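Local coordinates for hypothetical sugar binding protein (Bacteroides thetaiotaomicron, PDB 3SEE), which probably binds sugars through a galactose-binding-domain-like beta sandwich, though its ligand and precise biological role are not established, at residues 111-115 against 127-131; 168-173 against 184-189. All coordinates share one frame; numbering follows the deposited sequence. Where two conformers were deposited one is given.

Contact 1: 111-115 against 127-131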
loop_
_atom_site.group_PDB
_atom_site.type_symbol
_atom_site.label_atom_id
_atom_site.label_comp_id
_atom_site.label_asym_id
_atom_site.label_seq_id
_atom_site.Cartn_x
_atom_site.Cartn_y
_atom_site.Cartn_z
ATOM N N VAL A 111 -3.138 -2.064 2.106
ATOM C CA VAL A 111 -2.875 -1.171 0.983
ATOM C C VAL A 111 -3.082 0.278 1.411
ATOM O O VAL A 111 -4.035 0.559 2.148
ATOM C CB VAL A 111 -3.954 -1.403 -0.106
ATOM C CG1 VAL A 111 -3.812 -0.401 -1.257
ATOM C CG2 VAL A 111 -3.900 -2.832 -0.586
ATOM N N TYR A 112 -2.308 1.211 0.872
ATOM C CA TYR A 112 -2.686 2.615 0.807
ATOM C C TYR A 112 -2.032 3.207 -0.447
ATOM O O TYR A 112 -1.132 2.599 -1.039
ATOM C CB TYR A 112 -2.341 3.397 2.089
ATOM C CG TYR A 112 -0.879 3.482 2.467
ATOM C CD1 TYR A 112 -0.023 4.365 1.825
ATOM C CD2 TYR A 112 -0.349 2.661 3.446
ATOM C CE1 TYR A 112 1.311 4.449 2.166
ATOM C CE2 TYR A 112 0.994 2.731 3.788
ATOM C CZ TYR A 112 1.819 3.637 3.147
ATOM O OH TYR A 112 3.163 3.737 3.459
ATOM N N ILE A 113 -2.483 4.404 -0.836
ATOM C CA ILE A 113 -1.949 5.086 -2.014
ATOM C C ILE A 113 -1.731 6.539 -1.600
ATOM O O ILE A 113 -2.677 7.258 -1.276
ATOM C CB ILE A 113 -2.891 4.980 -3.234
ATOM C CG1 ILE A 113 -3.344 3.531 -3.483
ATOM C CG2 ILE A 113 -2.173 5.547 -4.484
ATOM C CD1 ILE A 113 -4.295 3.358 -4.693
ATOM N N LYS A 114 -0.463 6.951 -1.574
ATOM C CA LYS A 114 -0.030 8.188 -0.929
ATOM C C LYS A 114 0.712 9.097 -1.899
ATOM O O LYS A 114 1.431 8.656 -2.784
ATOM C CB LYS A 114 0.867 7.877 0.290
ATOM C CG LYS A 114 1.143 9.070 1.182
ATOM C CD LYS A 114 1.925 8.663 2.418
ATOM C CE LYS A 114 2.124 9.801 3.399
ATOM N NZ LYS A 114 2.997 10.884 2.850
ATOM N N GLN A 115 0.587 10.394 -1.659
ATOM C CA GLN A 115 1.374 11.404 -2.345
ATOM C C GLN A 115 2.873 11.214 -2.090
ATOM O O GLN A 115 3.300 11.050 -0.953
ATOM C CB GLN A 115 0.924 12.767 -1.862
ATOM C CG GLN A 115 1.652 13.941 -2.521
ATOM C CD GLN A 115 0.971 15.274 -2.267
ATOM O OE1 GLN A 115 -0.243 15.308 -2.047
ATOM N NE2 GLN A 115 1.724 16.376 -2.350
ATOM N N ASN A 127 2.723 17.072 5.621
ATOM C CA ASN A 127 1.398 16.540 5.299
ATOM C C ASN A 127 1.474 15.048 4.977
ATOM O O ASN A 127 2.520 14.548 4.556
ATOM C CB ASN A 127 0.821 17.235 4.070
ATOM C CG ASN A 127 0.479 18.689 4.290
ATOM O OD1 ASN A 127 0.215 19.152 5.407
ATOM N ND2 ASN A 127 0.425 19.412 3.183
ATOM N N THR A 128 0.345 14.385 5.171
ATOM C CA THR A 128 0.173 12.983 4.773
ATOM C C THR A 128 -1.134 12.911 3.987
ATOM O O THR A 128 -2.218 12.959 4.564
ATOM C CB THR A 128 0.138 12.038 5.985
ATOM O OG1 THR A 128 -0.946 12.412 6.847
ATOM C CG2 THR A 128 1.436 12.068 6.791
ATOM N N THR A 129 -1.009 12.826 2.667
ATOM C CA THR A 129 -2.137 12.923 1.745
ATOM C C THR A 129 -2.356 11.600 1.036
ATOM O O THR A 129 -1.431 11.087 0.411
ATOM C CB THR A 129 -1.859 14.008 0.679
ATOM O OG1 THR A 129 -1.389 15.209 1.319
ATOM C CG2 THR A 129 -3.078 14.305 -0.143
ATOM N N PHE A 130 -3.552 11.044 1.146
ATOM C CA PHE A 130 -3.859 9.711 0.626
ATOM C C PHE A 130 -5.132 9.765 -0.217
ATOM O O PHE A 130 -6.058 10.478 0.153
ATOM C CB PHE A 130 -4.131 8.722 1.759
ATOM C CG PHE A 130 -3.049 8.591 2.790
ATOM C CD1 PHE A 130 -2.965 9.461 3.871
ATOM C CD2 PHE A 130 -2.141 7.550 2.724
ATOM C CE1 PHE A 130 -2.010 9.275 4.863
ATOM C CE2 PHE A 130 -1.193 7.369 3.710
ATOM C CZ PHE A 130 -1.124 8.234 4.752
ATOM N N PHE A 131 -5.242 8.925 -1.240
ATOM C CA PHE A 131 -6.554 8.720 -1.845
ATOM C C PHE A 131 -7.481 7.957 -0.889
ATOM O O PHE A 131 -7.040 7.087 -0.132
ATOM C CB PHE A 131 -6.435 7.968 -3.147
ATOM C CG PHE A 131 -5.723 8.733 -4.220
ATOM C CD1 PHE A 131 -6.199 9.957 -4.643
ATOM C CD2 PHE A 131 -4.564 8.245 -4.812
ATOM C CE1 PHE A 131 -5.538 10.662 -5.646
ATOM C CE2 PHE A 131 -3.897 8.947 -5.796
ATOM C CZ PHE A 131 -4.392 10.151 -6.221
HETATM O O HOH W 1 -4.785 5.500 0.554
HETATM O O HOH W 2 4.354 12.506 4.768
#

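Contact 2: 168-173 against 184-189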
loop_
_atom_site.group_PDB
_atom_site.type_symbol
_atom_site.label_atom_id
_atom_site.label_comp_id
_atom_site.label_asym_id
_atom_site.label_seq_id
_atom_site.Cartn_x
_atom_site.Cartn_y
_atom_site.Cartn_z
HETATM N N MSE A 168 -9.965 8.313 -6.544
HETATM C CA MSE A 168 -8.911 9.303 -6.765
HETATM C C MSE A 168 -9.464 10.733 -6.762
HETATM O O MSE A 168 -8.682 11.695 -6.704
HETATM C CB MSE A 168 -8.143 8.993 -8.058
HETATM C CG MSE A 168 -7.029 7.979 -7.915
HETATM SE SE MSE A 168 -7.530 6.385 -6.910
HETATM C CE MSE A 168 -5.949 5.440 -7.364
ATOM N N GLY A 169 -10.786 10.870 -6.848
ATOM C CA GLY A 169 -11.438 12.137 -6.658
ATOM C C GLY A 169 -11.613 12.622 -5.228
ATOM O O GLY A 169 -12.146 13.730 -5.015
ATOM N N GLN A 170 -11.196 11.827 -4.223
ATOM C CA GLN A 170 -11.229 12.263 -2.841
ATOM C C GLN A 170 -9.933 11.899 -2.151
ATOM O O GLN A 170 -9.346 10.852 -2.399
ATOM C CB GLN A 170 -12.413 11.654 -2.080
ATOM C CG GLN A 170 -13.759 11.979 -2.699
ATOM C CD GLN A 170 -14.891 11.411 -1.913
ATOM O OE1 GLN A 170 -15.491 10.377 -2.309
ATOM N NE2 GLN A 170 -15.200 12.050 -0.825
ATOM N N VAL A 171 -9.487 12.802 -1.291
ATOM C CA VAL A 171 -8.298 12.586 -0.496
ATOM C C VAL A 171 -8.631 12.714 0.981
ATOM O O VAL A 171 -9.587 13.399 1.369
ATOM C CB VAL A 171 -7.128 13.521 -0.892
ATOM C CG1 VAL A 171 -6.554 13.150 -2.257
ATOM C CG2 VAL A 171 -7.570 15.005 -0.860
ATOM N N VAL A 172 -7.815 12.061 1.793
ATOM C CA VAL A 172 -7.862 12.185 3.230
ATOM C C VAL A 172 -6.473 12.641 3.728
ATOM O O VAL A 172 -5.443 12.266 3.165
ATOM C CB VAL A 172 -8.425 10.870 3.848
ATOM C CG1 VAL A 172 -7.586 9.644 3.509
ATOM C CG2 VAL A 172 -8.672 10.990 5.333
ATOM N N ASN A 173 -6.456 13.479 4.757
ATOM C CA ASN A 173 -5.256 14.132 5.233
ATOM C C ASN A 173 -4.570 13.391 6.375
ATOM O O ASN A 173 -3.695 13.939 7.035
ATOM C CB ASN A 173 -5.563 15.585 5.639
ATOM C CG ASN A 173 -6.343 15.651 6.921
ATOM O OD1 ASN A 173 -6.856 14.629 7.383
ATOM N ND2 ASN A 173 -6.458 16.830 7.513
ATOM N N LEU A 184 -8.840 15.248 11.201
ATOM C CA LEU A 184 -8.992 14.462 9.976
ATOM C C LEU A 184 -9.994 15.161 9.053
ATOM O O LEU A 184 -11.085 15.563 9.488
ATOM C CB LEU A 184 -9.455 13.030 10.291
ATOM C CG LEU A 184 -9.594 12.081 9.094
ATOM C CD1 LEU A 184 -9.302 10.638 9.535
ATOM C CD2 LEU A 184 -10.959 12.160 8.415
ATOM N N GLU A 185 -9.637 15.269 7.775
ATOM C CA GLU A 185 -10.461 15.862 6.740
ATOM C C GLU A 185 -10.440 15.028 5.482
ATOM O O GLU A 185 -9.375 14.642 5.013
ATOM C CB GLU A 185 -9.945 17.257 6.373
ATOM C CG GLU A 185 -9.967 18.287 7.479
ATOM C CD GLU A 185 -9.543 19.677 7.042
ATOM O OE1 GLU A 185 -9.379 19.928 5.832
ATOM O OE2 GLU A 185 -9.391 20.553 7.935
ATOM N N VAL A 186 -11.629 14.796 4.937
ATOM C CA VAL A 186 -11.833 14.255 3.611
ATOM C C VAL A 186 -12.190 15.431 2.726
ATOM O O VAL A 186 -13.036 16.258 3.108
ATOM C CB VAL A 186 -12.959 13.220 3.606
ATOM C CG1 VAL A 186 -13.251 12.754 2.191
ATOM C CG2 VAL A 186 -12.611 12.014 4.510
ATOM N N SER A 187 -11.584 15.523 1.562
ATOM C CA SER A 187 -11.872 16.597 0.623
ATOM C C SER A 187 -11.842 16.106 -0.814
ATOM O O SER A 187 -11.234 15.077 -1.143
ATOM C CB SER A 187 -10.904 17.752 0.857
ATOM O OG SER A 187 -9.573 17.329 0.626
ATOM N N ASP A 188 -12.476 16.856 -1.696
ATOM C CA ASP A 188 -12.421 16.539 -3.103
ATOM C C ASP A 188 -11.032 16.898 -3.646
ATOM O O ASP A 188 -10.516 17.991 -3.404
ATOM C CB ASP A 188 -13.463 17.319 -3.903
ATOM C CG ASP A 188 -14.884 16.880 -3.637
ATOM O OD1 ASP A 188 -15.121 15.821 -3.034
ATOM O OD2 ASP A 188 -15.787 17.616 -4.089
ATOM N N THR A 189 -10.451 15.983 -4.405
ATOM C CA THR A 189 -9.124 16.202 -4.973
ATOM C C THR A 189 -9.197 17.365 -5.948
ATOM O O THR A 189 -10.066 17.409 -6.802
ATOM C CB THR A 189 -8.684 14.968 -5.752
ATOM O OG1 THR A 189 -8.903 13.828 -4.903
ATOM C CG2 THR A 189 -7.216 15.047 -6.152
#

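Contact 1: 111-115 against 127-131
Lys-114 and Phe-130 meet where the two sheets of a galactose-binding-domain-like beta sandwich come together at an isolated beta bridge, their CA atoms 4.4 Å apart. Strand 108-115 belongs to the mixed sheet and strand 130-133 to the antiparallel one, so the bridge stitches one sheet to the other instead of extending either. Two backbone hydrogen bonds frame it: Phe-131 N gives to Ile-113 O, and Gln-115 N gives to Thr-129 O at 3.0 Å in an almost straight line (174°). A water extends the seam, accepting from Ile-113 N and donating to Phe-131 O.

The aromatic contacts centre on Phe-130. Its edge, led by CE2, is directed at the face of Tyr-112 in an offset edge-to-face pair, with centroids 5.6 Å apart and planes at 85°. Over one face of the same phenyl ring lies the aliphatic part of Lys-114, whose CG makes a CH-pi contact 4.2 Å from the centroid. Tyr-112 and Lys-114 thus meet the ring at an edge and over a face, which probably limits its rotation. On the other side of strand 108-115, Ile-113 brings its CG2 methyl to the edge of the Phe-131 ring, 3.6 Å from CD2; that methyl stands opposite the backbone N about CA-CB, which carries it toward the ring.

Polar side chains finish the contact. Lys-114 stays extended as far as CE and bends only at its last torsion (chi4 -66°), and NZ forms a salt bridge with Glu-118 OE2, while the other carboxylate oxygen of Glu-118 is hydrogen-bonded to Thr-129 OG1. Lys-114 NZ also donates to a water at 2.9 Å, and that water in turn donates to Asn-127 O, 2.8 Å away.

Contact 2: 168-173 against 184-189
Met-168, a selenomethionine, offers its carbonyl O to Thr-189 OG1, which donates at 2.8 Å from above the carbonyl plane; with chi1 at -49° the hydroxyl lies beside its own backbone N, facing the corner the chain turns here. Gly-169 O takes the Thr-189 N-H, again well out of plane. An antiparallel ladder follows. Gln-170 and Asp-188 form a non-hydrogen-bonded pair, their side chains running alongside each other. Val-171 and Ser-187 form the hydrogen-bonded pair, joined by two bonds of 2.9 Å between N of each and O of the other, while Val-171 CG2 rests 3.4 Å from Ser-187 OG. Val-172 and Val-186 form the next non-hydrogen-bonded pair. Just past the ladder, Asn-173 N donates to Glu-185 O, and its OD1 accepts from Glu-185 N at 2.9 Å, the N-H coming from above the amide plane, while ND2 donates to Ala-183 O. With an alanine in its place, Glu-185 N and Ala-183 O would probably each lose their side-chain partner. Strand 186-188 is an outermost strand of the antiparallel sheet within the chain; strand 170-172 lies between it and strand 130-133, with Val-171 and Thr-189 packed against helix 194-197.

How the contacts relate
The two contacts follow one another along the chain, contact 1 closing before contact 2 opens, and their centres are 10 Å apart. Strand 130-133 joins them: it bridges to strand 108-115 of the other sheet in contact 1 and neighbours strand 170-172 in the antiparallel sheet. Phe-130 O and Val-172 N, 2.9 Å apart, probably hydrogen-bond, and Phe-131 CE1 packs 3.5 Å from Met-168 O. The centre of contact 1 lies about 9 Å, and that of contact 2 about 17 Å, from the chain's centre, so the pair leads from between the sheets to an edge. Neither contact includes the sodium-binding residues Thr-47 and Thr-48, and no sugar is bound to mark a pocket.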